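Local atomic coordinates of phage integrase/site-specific recombinase (Haloarcula marismortui, PDB entry 3NRW), a protein that probably binds DNA and takes part in site-specific recombination and integration, the piece described here being its all-helical N-terminal core-binding domain. Residues A[37-42]-A[60-65]; A[52-57]-A[98-103]; A[81-86]-A[102-107]. All blocks are in the same frame, centred on the assembly; numbering follows the deposited sequence.

Contact 1. Residues A[37-42]-A[60-65]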
loop_
_atom_site.group_PDB
_atom_site.type_symbol
_atom_site.label_atom_id
_atom_site.label_comp_id
_atom_site.label_asym_id
_atom_site.label_seq_id
_atom_site.Cartn_x
_atom_site.Cartn_y
_atom_site.Cartn_z
ATOM N N LYS A 37 6.035 -1.360 -4.528
ATOM C CA LYS A 37 6.143 -1.974 -5.844
ATOM C C LYS A 37 5.550 -3.378 -5.789
ATOM O O LYS A 37 4.886 -3.817 -6.726
ATOM C CB LYS A 37 7.606 -2.045 -6.294
ATOM C CG LYS A 37 7.796 -2.693 -7.664
ATOM C CD LYS A 37 9.272 -2.828 -7.999
ATOM C CE LYS A 37 9.479 -3.640 -9.265
ATOM N NZ LYS A 37 10.926 -3.843 -9.564
ATOM N N HIS A 38 5.778 -4.081 -4.683
ATOM C CA HIS A 38 5.256 -5.431 -4.546
ATOM C C HIS A 38 3.742 -5.430 -4.542
ATOM O O HIS A 38 3.109 -6.323 -5.105
ATOM C CB HIS A 38 5.771 -6.090 -3.266
ATOM C CG HIS A 38 7.256 -6.253 -3.241
ATOM N ND1 HIS A 38 8.085 -5.413 -2.527
ATOM C CD2 HIS A 38 8.067 -7.111 -3.900
ATOM C CE1 HIS A 38 9.343 -5.749 -2.751
ATOM N NE2 HIS A 38 9.358 -6.776 -3.581
ATOM N N PHE A 39 3.158 -4.427 -3.907
ATOM C CA PHE A 39 1.713 -4.360 -3.849
ATOM C C PHE A 39 1.097 -4.017 -5.201
ATOM O O PHE A 39 0.105 -4.620 -5.608
ATOM C CB PHE A 39 1.257 -3.340 -2.814
ATOM C CG PHE A 39 -0.224 -3.319 -2.633
ATOM C CD1 PHE A 39 -1.027 -2.536 -3.455
ATOM C CD2 PHE A 39 -0.825 -4.168 -1.718
ATOM C CE1 PHE A 39 -2.411 -2.603 -3.369
ATOM C CE2 PHE A 39 -2.208 -4.243 -1.624
ATOM C CZ PHE A 39 -3.001 -3.463 -2.453
ATOM N N VAL A 40 1.680 -3.048 -5.895
ATOM C CA VAL A 40 1.147 -2.651 -7.191
ATOM C C VAL A 40 1.148 -3.810 -8.182
ATOM O O VAL A 40 0.146 -4.045 -8.858
ATOM C CB VAL A 40 1.930 -1.459 -7.780
ATOM C CG1 VAL A 40 1.430 -1.144 -9.185
ATOM C CG2 VAL A 40 1.749 -0.240 -6.883
ATOM N N GLU A 41 2.256 -4.544 -8.272
ATOM C CA GLU A 41 2.314 -5.673 -9.199
ATOM C C GLU A 41 1.317 -6.755 -8.792
ATOM O O GLU A 41 0.628 -7.320 -9.641
ATOM C CB GLU A 41 3.735 -6.247 -9.267
ATOM C CG GLU A 41 4.408 -6.438 -7.923
ATOM C CD GLU A 41 5.782 -7.070 -8.043
ATOM O OE1 GLU A 41 5.876 -8.173 -8.624
ATOM O OE2 GLU A 41 6.766 -6.472 -7.550
ATOM N N TRP A 42 1.235 -7.034 -7.492
ATOM C CA TRP A 42 0.303 -8.032 -6.981
ATOM C C TRP A 42 -1.138 -7.622 -7.281
ATOM O O TRP A 42 -1.928 -8.416 -7.798
ATOM C CB TRP A 42 0.489 -8.199 -5.468
ATOM C CG TRP A 42 -0.509 -9.126 -4.812
ATOM C CD1 TRP A 42 -0.412 -10.484 -4.677
ATOM C CD2 TRP A 42 -1.741 -8.750 -4.191
ATOM N NE1 TRP A 42 -1.507 -10.977 -4.007
ATOM C CE2 TRP A 42 -2.340 -9.932 -3.696
ATOM C CE3 TRP A 42 -2.401 -7.528 -4.001
ATOM C CZ2 TRP A 42 -3.565 -9.927 -3.025
ATOM C CZ3 TRP A 42 -3.626 -7.523 -3.332
ATOM C CH2 TRP A 42 -4.192 -8.717 -2.852
ATOM N N ASP A 60 -5.497 -9.201 3.607
ATOM C CA ASP A 60 -4.967 -10.392 4.268
ATOM C C ASP A 60 -4.302 -11.300 3.234
ATOM O O ASP A 60 -3.301 -11.947 3.520
ATOM C CB ASP A 60 -6.084 -11.161 4.981
ATOM C CG ASP A 60 -5.569 -12.399 5.710
ATOM O OD1 ASP A 60 -4.985 -12.256 6.807
ATOM O OD2 ASP A 60 -5.732 -13.518 5.172
ATOM N N GLU A 61 -4.878 -11.356 2.034
ATOM C CA GLU A 61 -4.315 -12.167 0.969
ATOM C C GLU A 61 -2.936 -11.623 0.643
ATOM O O GLU A 61 -1.981 -12.382 0.470
ATOM C CB GLU A 61 -5.196 -12.109 -0.280
ATOM C CG GLU A 61 -6.468 -12.935 -0.179
ATOM C CD GLU A 61 -6.239 -14.402 -0.490
ATOM O OE1 GLU A 61 -6.219 -14.758 -1.688
ATOM O OE2 GLU A 61 -6.065 -15.199 0.458
ATOM N N TYR A 62 -2.831 -10.302 0.563
ATOM C CA TYR A 62 -1.549 -9.688 0.246
ATOM C C TYR A 62 -0.523 -9.982 1.331
ATOM O O TYR A 62 0.616 -10.360 1.040
ATOM C CB TYR A 62 -1.684 -8.176 0.085
ATOM C CG TYR A 62 -0.357 -7.523 -0.233
ATOM C CD1 TYR A 62 0.295 -6.732 0.708
ATOM C CD2 TYR A 62 0.264 -7.736 -1.459
ATOM C CE1 TYR A 62 1.541 -6.166 0.433
ATOM C CE2 TYR A 62 1.506 -7.178 -1.747
ATOM C CZ TYR A 62 2.137 -6.394 -0.797
ATOM O OH TYR A 62 3.358 -5.840 -1.080
ATOM N N GLU A 63 -0.922 -9.809 2.584
ATOM C CA GLU A 63 -0.003 -10.061 3.680
ATOM C C GLU A 63 0.545 -11.484 3.629
ATOM O O GLU A 63 1.750 -11.711 3.780
ATOM C CB GLU A 63 -0.697 -9.820 5.017
ATOM C CG GLU A 63 0.203 -10.068 6.213
ATOM C CD GLU A 63 -0.503 -9.828 7.523
ATOM O OE1 GLU A 63 0.122 -10.071 8.575
ATOM O OE2 GLU A 63 -1.676 -9.399 7.497
ATOM N N THR A 64 -0.344 -12.447 3.414
ATOM C CA THR A 64 0.061 -13.844 3.347
ATOM C C THR A 64 0.997 -14.106 2.172
ATOM O O THR A 64 1.945 -14.886 2.274
ATOM C CB THR A 64 -1.168 -14.739 3.245
ATOM O OG1 THR A 64 -1.977 -14.528 4.406
ATOM C CG2 THR A 64 -0.764 -16.198 3.177
ATOM N N PHE A 65 0.719 -13.449 1.054
ATOM C CA PHE A 65 1.542 -13.568 -0.137
ATOM C C PHE A 65 2.963 -13.117 0.210
ATOM O O PHE A 65 3.934 -13.847 -0.020
ATOM C CB PHE A 65 0.932 -12.698 -1.243
ATOM C CG PHE A 65 1.851 -12.423 -2.395
ATOM C CD1 PHE A 65 2.397 -11.153 -2.565
ATOM C CD2 PHE A 65 2.143 -13.412 -3.330
ATOM C CE1 PHE A 65 3.217 -10.867 -3.654
ATOM C CE2 PHE A 65 2.963 -13.138 -4.425
ATOM C CZ PHE A 65 3.500 -11.861 -4.589
#
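The ring of Y62 meets F39 with a face and W42 with an edge. F39 turns its own edge to the Y62 face in a T-shaped pair, CD2 standing above the ring centre, with centroids 4.8 Å apart and planes at 70°. Against W42 the roles reverse: Y62 gives its edge, CD2 lying 3.5 Å from W42 CD2. Just behind, Y62 CB sits over the indole six-membered ring in a CH-pi contact, 3.9 Å from its centroid and 9° off the normal. With CG anti to its backbone N, Y62 reaches across far enough for OH to come 3.3 Å from H38 CB.

The outer side is more open to solvent though not slacker in distance. F65, an exposed residue, turns a face to W42 CD1, which stands above it toward the rim, 3.6 Å from F65 CD1, the two rings inclined. E61 is sparser, touching the indole edge with CB alone while its carboxylate turns off to a salt bridge with R46.

The four rings cluster where helices 26-45 and 56-67 pack, the axes of segments 37-42 and 60-65 being at 119° and 11.3 Å apart. L83 and W86 of helix 73-92 complete the junction, L83 on F39 and Y62, W86 against the F39 ring.

Contact 2. Residues A[52-57]-A[98-103]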
loop_
_atom_site.group_PDB
_atom_site.type_symbol
_atom_site.label_atom_id
_atom_site.label_comp_id
_atom_site.label_asym_id
_atom_site.label_seq_id
_atom_site.Cartn_x
_atom_site.Cartn_y
_atom_site.Cartn_z
ATOM N N ARG A 52 -10.247 1.501 -4.146
ATOM C CA ARG A 52 -11.452 1.384 -3.333
ATOM C C ARG A 52 -11.963 -0.061 -3.288
ATOM O O ARG A 52 -12.723 -0.431 -2.391
ATOM C CB ARG A 52 -12.547 2.310 -3.874
ATOM C CG ARG A 52 -13.726 2.494 -2.932
ATOM C CD ARG A 52 -14.798 3.356 -3.574
ATOM N NE ARG A 52 -14.309 4.687 -3.929
ATOM C CZ ARG A 52 -13.999 5.638 -3.051
ATOM N NH1 ARG A 52 -14.119 5.417 -1.750
ATOM N NH2 ARG A 52 -13.591 6.824 -3.478
ATOM N N GLU A 53 -11.534 -0.872 -4.250
ATOM C CA GLU A 53 -11.941 -2.275 -4.329
ATOM C C GLU A 53 -11.328 -3.125 -3.220
ATOM O O GLU A 53 -11.790 -4.233 -2.953
ATOM C CB GLU A 53 -11.558 -2.859 -5.693
ATOM C CG GLU A 53 -12.315 -2.235 -6.860
ATOM C CD GLU A 53 -11.839 -2.731 -8.215
ATOM O OE1 GLU A 53 -12.470 -2.375 -9.234
ATOM O OE2 GLU A 53 -10.831 -3.467 -8.266
ATOM N N LEU A 54 -10.284 -2.610 -2.580
ATOM C CA LEU A 54 -9.629 -3.338 -1.500
ATOM C C LEU A 54 -10.561 -3.597 -0.321
ATOM O O LEU A 54 -11.461 -2.804 -0.041
ATOM C CB LEU A 54 -8.402 -2.569 -1.017
ATOM C CG LEU A 54 -7.232 -2.546 -1.997
ATOM C CD1 LEU A 54 -6.132 -1.667 -1.436
ATOM C CD2 LEU A 54 -6.722 -3.969 -2.232
ATOM N N THR A 55 -10.327 -4.718 0.359
ATOM C CA THR A 55 -11.112 -5.138 1.521
ATOM C C THR A 55 -10.183 -5.821 2.516
ATOM O O THR A 55 -9.017 -6.073 2.212
ATOM C CB THR A 55 -12.180 -6.181 1.144
ATOM O OG1 THR A 55 -11.532 -7.352 0.628
ATOM C CG2 THR A 55 -13.133 -5.630 0.100
ATOM N N GLY A 56 -10.706 -6.135 3.698
ATOM C CA GLY A 56 -9.898 -6.821 4.691
ATOM C C GLY A 56 -9.398 -8.146 4.135
ATOM O O GLY A 56 -8.264 -8.561 4.398
ATOM N N TRP A 57 -10.246 -8.821 3.361
ATOM C CA TRP A 57 -9.868 -10.097 2.767
ATOM C C TRP A 57 -8.696 -9.935 1.805
ATOM O O TRP A 57 -7.713 -10.669 1.889
ATOM C CB TRP A 57 -11.060 -10.736 2.038
ATOM C CG TRP A 57 -10.679 -11.916 1.168
ATOM C CD1 TRP A 57 -10.519 -11.916 -0.191
ATOM C CD2 TRP A 57 -10.400 -13.256 1.599
ATOM N NE1 TRP A 57 -10.162 -13.167 -0.630
ATOM C CE2 TRP A 57 -10.080 -14.009 0.449
ATOM C CE3 TRP A 57 -10.387 -13.891 2.848
ATOM C CZ2 TRP A 57 -9.753 -15.369 0.508
ATOM C CZ3 TRP A 57 -10.062 -15.246 2.906
ATOM C CH2 TRP A 57 -9.749 -15.967 1.743
ATOM N N GLU A 98 -13.090 4.773 4.440
ATOM C CA GLU A 98 -12.458 5.266 5.655
ATOM C C GLU A 98 -12.092 4.183 6.666
ATOM O O GLU A 98 -11.193 4.382 7.482
ATOM C CB GLU A 98 -13.344 6.317 6.333
ATOM C CG GLU A 98 -14.794 5.904 6.518
ATOM C CD GLU A 98 -15.682 6.350 5.368
ATOM O OE1 GLU A 98 -15.447 5.917 4.217
ATOM O OE2 GLU A 98 -16.618 7.142 5.619
ATOM N N ASP A 99 -12.769 3.039 6.621
ATOM C CA ASP A 99 -12.466 1.969 7.570
ATOM C C ASP A 99 -11.509 0.905 7.038
ATOM O O ASP A 99 -11.346 -0.151 7.649
ATOM C CB ASP A 99 -13.757 1.290 8.047
ATOM C CG ASP A 99 -14.520 0.613 6.920
ATOM O OD1 ASP A 99 -15.520 -0.076 7.212
ATOM O OD2 ASP A 99 -14.130 0.766 5.742
ATOM N N LEU A 100 -10.859 1.180 5.913
ATOM C CA LEU A 100 -9.941 0.204 5.341
ATOM C C LEU A 100 -8.550 0.165 5.974
ATOM O O LEU A 100 -8.041 -0.906 6.302
ATOM C CB LEU A 100 -9.789 0.432 3.837
ATOM C CG LEU A 100 -8.910 -0.629 3.168
ATOM C CD1 LEU A 100 -9.701 -1.928 3.014
ATOM C CD2 LEU A 100 -8.447 -0.135 1.816
ATOM N N PRO A 101 -7.914 1.331 6.156
ATOM C CA PRO A 101 -6.576 1.332 6.751
ATOM C C PRO A 101 -6.452 0.564 8.067
ATOM O O PRO A 101 -5.421 -0.052 8.331
ATOM C CB PRO A 101 -6.254 2.823 6.881
ATOM C CG PRO A 101 -7.607 3.470 6.966
ATOM C CD PRO A 101 -8.401 2.706 5.950
ATOM N N GLU A 102 -7.507 0.584 8.879
ATOM C CA GLU A 102 -7.504 -0.120 10.161
ATOM C C GLU A 102 -7.462 -1.633 9.986
ATOM O O GLU A 102 -7.088 -2.362 10.902
ATOM C CB GLU A 102 -8.753 0.242 10.975
ATOM C CG GLU A 102 -10.056 0.090 10.191
ATOM C CD GLU A 102 -11.239 -0.332 11.051
ATOM O OE1 GLU A 102 -11.447 0.257 12.136
ATOM O OE2 GLU A 102 -11.974 -1.249 10.626
ATOM N N LYS A 103 -7.856 -2.107 8.809
ATOM C CA LYS A 103 -7.868 -3.539 8.550
ATOM C C LYS A 103 -6.497 -4.079 8.157
ATOM O O LYS A 103 -6.341 -5.276 7.918
ATOM C CB LYS A 103 -8.908 -3.857 7.473
ATOM C CG LYS A 103 -10.327 -3.534 7.919
ATOM C CD LYS A 103 -11.337 -3.697 6.808
ATOM C CE LYS A 103 -12.744 -3.410 7.322
ATOM N NZ LYS A 103 -13.773 -3.547 6.247
HETATM O O HOH W 1 -13.464 -5.414 4.188
#
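L100 makes the apolar half of this contact, its two methyls taking different partners on 52-57. CD2 meets the side chain of L54 at its root, 3.7 Å from L54 CB. CD1 lies against backbone instead, 3.6 Å from L54 O and 3.8 Å from T55 CA. The L100 side chain leaves with CG anti to the backbone N (chi1 -176°), which carries both methyls across to the L54-T55 backbone. Both leucines are buried: L54 also packs on I48, and L100 on L87 of helix 73-92.

A second set of van der Waals contacts involves K103 and the main chain of G56. The aliphatic part of the lysine runs past the glycine, with CD 4.0 Å from G56 N, and the nearest pair of CA atoms between the segments, 5.5 Å apart, belongs to these two residues. Beyond CG the lysine is fully extended, so its amino group is carried past G56 rather than folded back over it.

The polar link is made through solvent. One water accepts from G56 N at 2.9 Å and from K103 NZ at 2.8 Å, bridging the segments and satisfying a backbone N-H at the first turn of a helix. Within 98-103, K103 N donates to L100 O, closing a short 3-10 turn. Separately, R52 NH2 ties 52-57 to the carbonyl oxygens of D94 and P5 elsewhere in the chain.

T55 occupies the N-cap of helix 56-67, where its OG1 accepts from K58 N. The contact thus combines a threonine-capped helix start with a 3-10 turn in the segment that follows helix 73-92, packed side by side at the periphery of the helical core-binding domain.

Contact 3. Residues A[81-86]-A[102-107]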
loop_
_atom_site.group_PDB
_atom_site.type_symbol
_atom_site.label_atom_id
_atom_site.label_comp_id
_atom_site.label_asym_id
_atom_site.label_seq_id
_atom_site.Cartn_x
_atom_site.Cartn_y
_atom_site.Cartn_z
ATOM N N GLN A 81 3.703 -1.602 7.272
ATOM C CA GLN A 81 3.532 -0.291 7.894
ATOM C C GLN A 81 3.418 0.787 6.818
ATOM O O GLN A 81 2.622 1.723 6.937
ATOM C CB GLN A 81 4.711 0.025 8.815
ATOM C CG GLN A 81 4.622 1.389 9.474
ATOM C CD GLN A 81 3.381 1.539 10.330
ATOM O OE1 GLN A 81 3.210 0.832 11.324
ATOM N NE2 GLN A 81 2.499 2.455 9.942
ATOM N N THR A 82 4.226 0.663 5.770
ATOM C CA THR A 82 4.162 1.629 4.689
ATOM C C THR A 82 2.831 1.434 3.976
ATOM O O THR A 82 2.200 2.404 3.573
ATOM C CB THR A 82 5.338 1.471 3.699
ATOM O OG1 THR A 82 6.525 2.039 4.272
ATOM C CG2 THR A 82 5.033 2.181 2.385
ATOM N N LEU A 83 2.396 0.184 3.836
ATOM C CA LEU A 83 1.113 -0.094 3.194
ATOM C C LEU A 83 0.030 0.602 4.013
ATOM O O LEU A 83 -0.871 1.247 3.472
ATOM C CB LEU A 83 0.843 -1.607 3.145
ATOM C CG LEU A 83 -0.533 -2.040 2.620
ATOM C CD1 LEU A 83 -0.748 -1.476 1.226
ATOM C CD2 LEU A 83 -0.647 -3.564 2.600
ATOM N N LYS A 84 0.131 0.471 5.331
ATOM C CA LYS A 84 -0.829 1.083 6.242
ATOM C C LYS A 84 -0.857 2.608 6.096
ATOM O O LYS A 84 -1.927 3.209 5.988
ATOM C CB LYS A 84 -0.484 0.716 7.690
ATOM C CG LYS A 84 -1.321 1.450 8.728
ATOM C CD LYS A 84 -2.724 0.887 8.805
ATOM C CE LYS A 84 -2.863 -0.084 9.967
ATOM N NZ LYS A 84 -2.834 0.626 11.279
ATOM N N ASN A 85 0.316 3.234 6.103
ATOM C CA ASN A 85 0.389 4.686 5.977
ATOM C C ASN A 85 -0.147 5.144 4.630
ATOM O O ASN A 85 -0.747 6.218 4.511
ATOM C CB ASN A 85 1.827 5.169 6.146
ATOM C CG ASN A 85 2.392 4.818 7.499
ATOM O OD1 ASN A 85 1.647 4.642 8.461
ATOM N ND2 ASN A 85 3.710 4.723 7.588
ATOM N N TRP A 86 0.079 4.326 3.612
ATOM C CA TRP A 86 -0.394 4.646 2.277
ATOM C C TRP A 86 -1.917 4.687 2.271
ATOM O O TRP A 86 -2.509 5.651 1.784
ATOM C CB TRP A 86 0.129 3.600 1.296
ATOM C CG TRP A 86 -0.276 3.777 -0.122
ATOM C CD1 TRP A 86 -0.482 4.947 -0.792
ATOM C CD2 TRP A 86 -0.410 2.730 -1.086
ATOM N NE1 TRP A 86 -0.728 4.691 -2.132
ATOM C CE2 TRP A 86 -0.684 3.339 -2.332
ATOM C CE3 TRP A 86 -0.313 1.335 -1.016
ATOM C CZ2 TRP A 86 -0.864 2.591 -3.501
ATOM C CZ3 TRP A 86 -0.494 0.591 -2.185
ATOM C CH2 TRP A 86 -0.763 1.225 -3.408
ATOM N N GLU A 102 -7.507 0.584 8.879
ATOM C CA GLU A 102 -7.504 -0.120 10.161
ATOM C C GLU A 102 -7.462 -1.633 9.986
ATOM O O GLU A 102 -7.088 -2.362 10.902
ATOM C CB GLU A 102 -8.753 0.242 10.975
ATOM C CG GLU A 102 -10.056 0.090 10.191
ATOM C CD GLU A 102 -11.239 -0.332 11.051
ATOM O OE1 GLU A 102 -11.447 0.257 12.136
ATOM O OE2 GLU A 102 -11.974 -1.249 10.626
ATOM N N LYS A 103 -7.856 -2.107 8.809
ATOM C CA LYS A 103 -7.868 -3.539 8.550
ATOM C C LYS A 103 -6.497 -4.079 8.157
ATOM O O LYS A 103 -6.341 -5.276 7.918
ATOM C CB LYS A 103 -8.908 -3.857 7.473
ATOM C CG LYS A 103 -10.327 -3.534 7.919
ATOM C CD LYS A 103 -11.337 -3.697 6.808
ATOM C CE LYS A 103 -12.744 -3.410 7.322
ATOM N NZ LYS A 103 -13.773 -3.547 6.247
ATOM N N VAL A 104 -5.501 -3.198 8.098
ATOM C CA VAL A 104 -4.145 -3.614 7.747
ATOM C C VAL A 104 -3.422 -4.143 8.980
ATOM O O VAL A 104 -3.214 -3.415 9.952
ATOM C CB VAL A 104 -3.313 -2.448 7.171
ATOM C CG1 VAL A 104 -1.902 -2.930 6.866
ATOM C CG2 VAL A 104 -3.969 -1.909 5.909
ATOM N N HIS A 105 -3.038 -5.414 8.928
ATOM C CA HIS A 105 -2.335 -6.052 10.032
ATOM C C HIS A 105 -0.828 -5.826 9.937
ATOM O O HIS A 105 -0.179 -6.276 8.990
ATOM C CB HIS A 105 -2.649 -7.554 10.045
ATOM C CG HIS A 105 -1.929 -8.320 11.112
ATOM N ND1 HIS A 105 -0.758 -9.008 10.875
ATOM C CD2 HIS A 105 -2.210 -8.500 12.425
ATOM C CE1 HIS A 105 -0.351 -9.580 11.996
ATOM N NE2 HIS A 105 -1.214 -9.286 12.950
ATOM N N VAL A 106 -0.279 -5.118 10.920
ATOM C CA VAL A 106 1.150 -4.836 10.945
ATOM C C VAL A 106 1.838 -5.726 11.975
ATOM O O VAL A 106 1.802 -5.450 13.174
ATOM C CB VAL A 106 1.428 -3.353 11.290
ATOM C CG1 VAL A 106 2.929 -3.095 11.319
ATOM C CG2 VAL A 106 0.763 -2.447 10.259
ATOM N N PRO A 107 2.471 -6.816 11.515
ATOM C CA PRO A 107 3.170 -7.750 12.399
ATOM C C PRO A 107 4.452 -7.149 12.966
ATOM O O PRO A 107 4.573 -6.954 14.174
ATOM C CB PRO A 107 3.439 -8.941 11.487
ATOM C CG PRO A 107 3.675 -8.282 10.164
ATOM C CD PRO A 107 2.564 -7.254 10.110
#
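K84 and V104 lie side by side, their side chains pointing opposite ways, so that the lysine runs alongside the valine rather than meeting it end-on. Three of its carbons take part: CD and CE both rest against V104 CB, the nearer being CE at 3.7 Å, while CB is 4.0 Å from V104 CG1. CE also approaches V104 O to 3.3 Å. The lysine can follow the valine this closely because it bends at each of chi2 (75°), chi3 (99°) and chi4, which folds the chain over V104.

V104 itself points toward the helix, and its CG1 reaches L83 CD2 at a looser 4.5 Å. Its other neighbours, L59 of helix 56-67 with M80 and L87 of helix 73-92, place it in the groove between these two helices. Here an extended stretch after helix 73-92 runs back antiparallel along that helix of the helical core-binding domain, V104 and V106 facing it while H105 between them points away and bonds through ND1 to E63 of helix 56-67.

V106 meets Q81 at a slant one helical turn before K84, its CG1 3.9 Å from Q81 OE1. Its other methyl, CG2, lies 4.3 Å from K84 CB, so V106 spans both helix residues. The Q81 amide, brought round by a bend at chi2, uses its NE2 for a weak bond to N85 OD1, 2.8 Å long with an N-H...O angle of 128°.

How the contacts relate
Contact 1 joins two helices through rings and is the most aromatic of the three; contacts 2 and 3 join the segment after helix 73-92 to the body of the domain, sharing E102 and K103. Contacts 1 and 2 both involve helix 56-67, its middle in one and its start in the other, and F39 CZ touches L54 CD1 at 3.7 Å. The helix of contact 3 backs the ring cluster of contact 1, but its own chemistry is apolar, valines on a lysine's aliphatic chain. Each contact is only partly buried; contact 2 lies farthest out, about 11 Å from the chain centre against about 8 Å for the others (centre to centre), and there water bridges the segments.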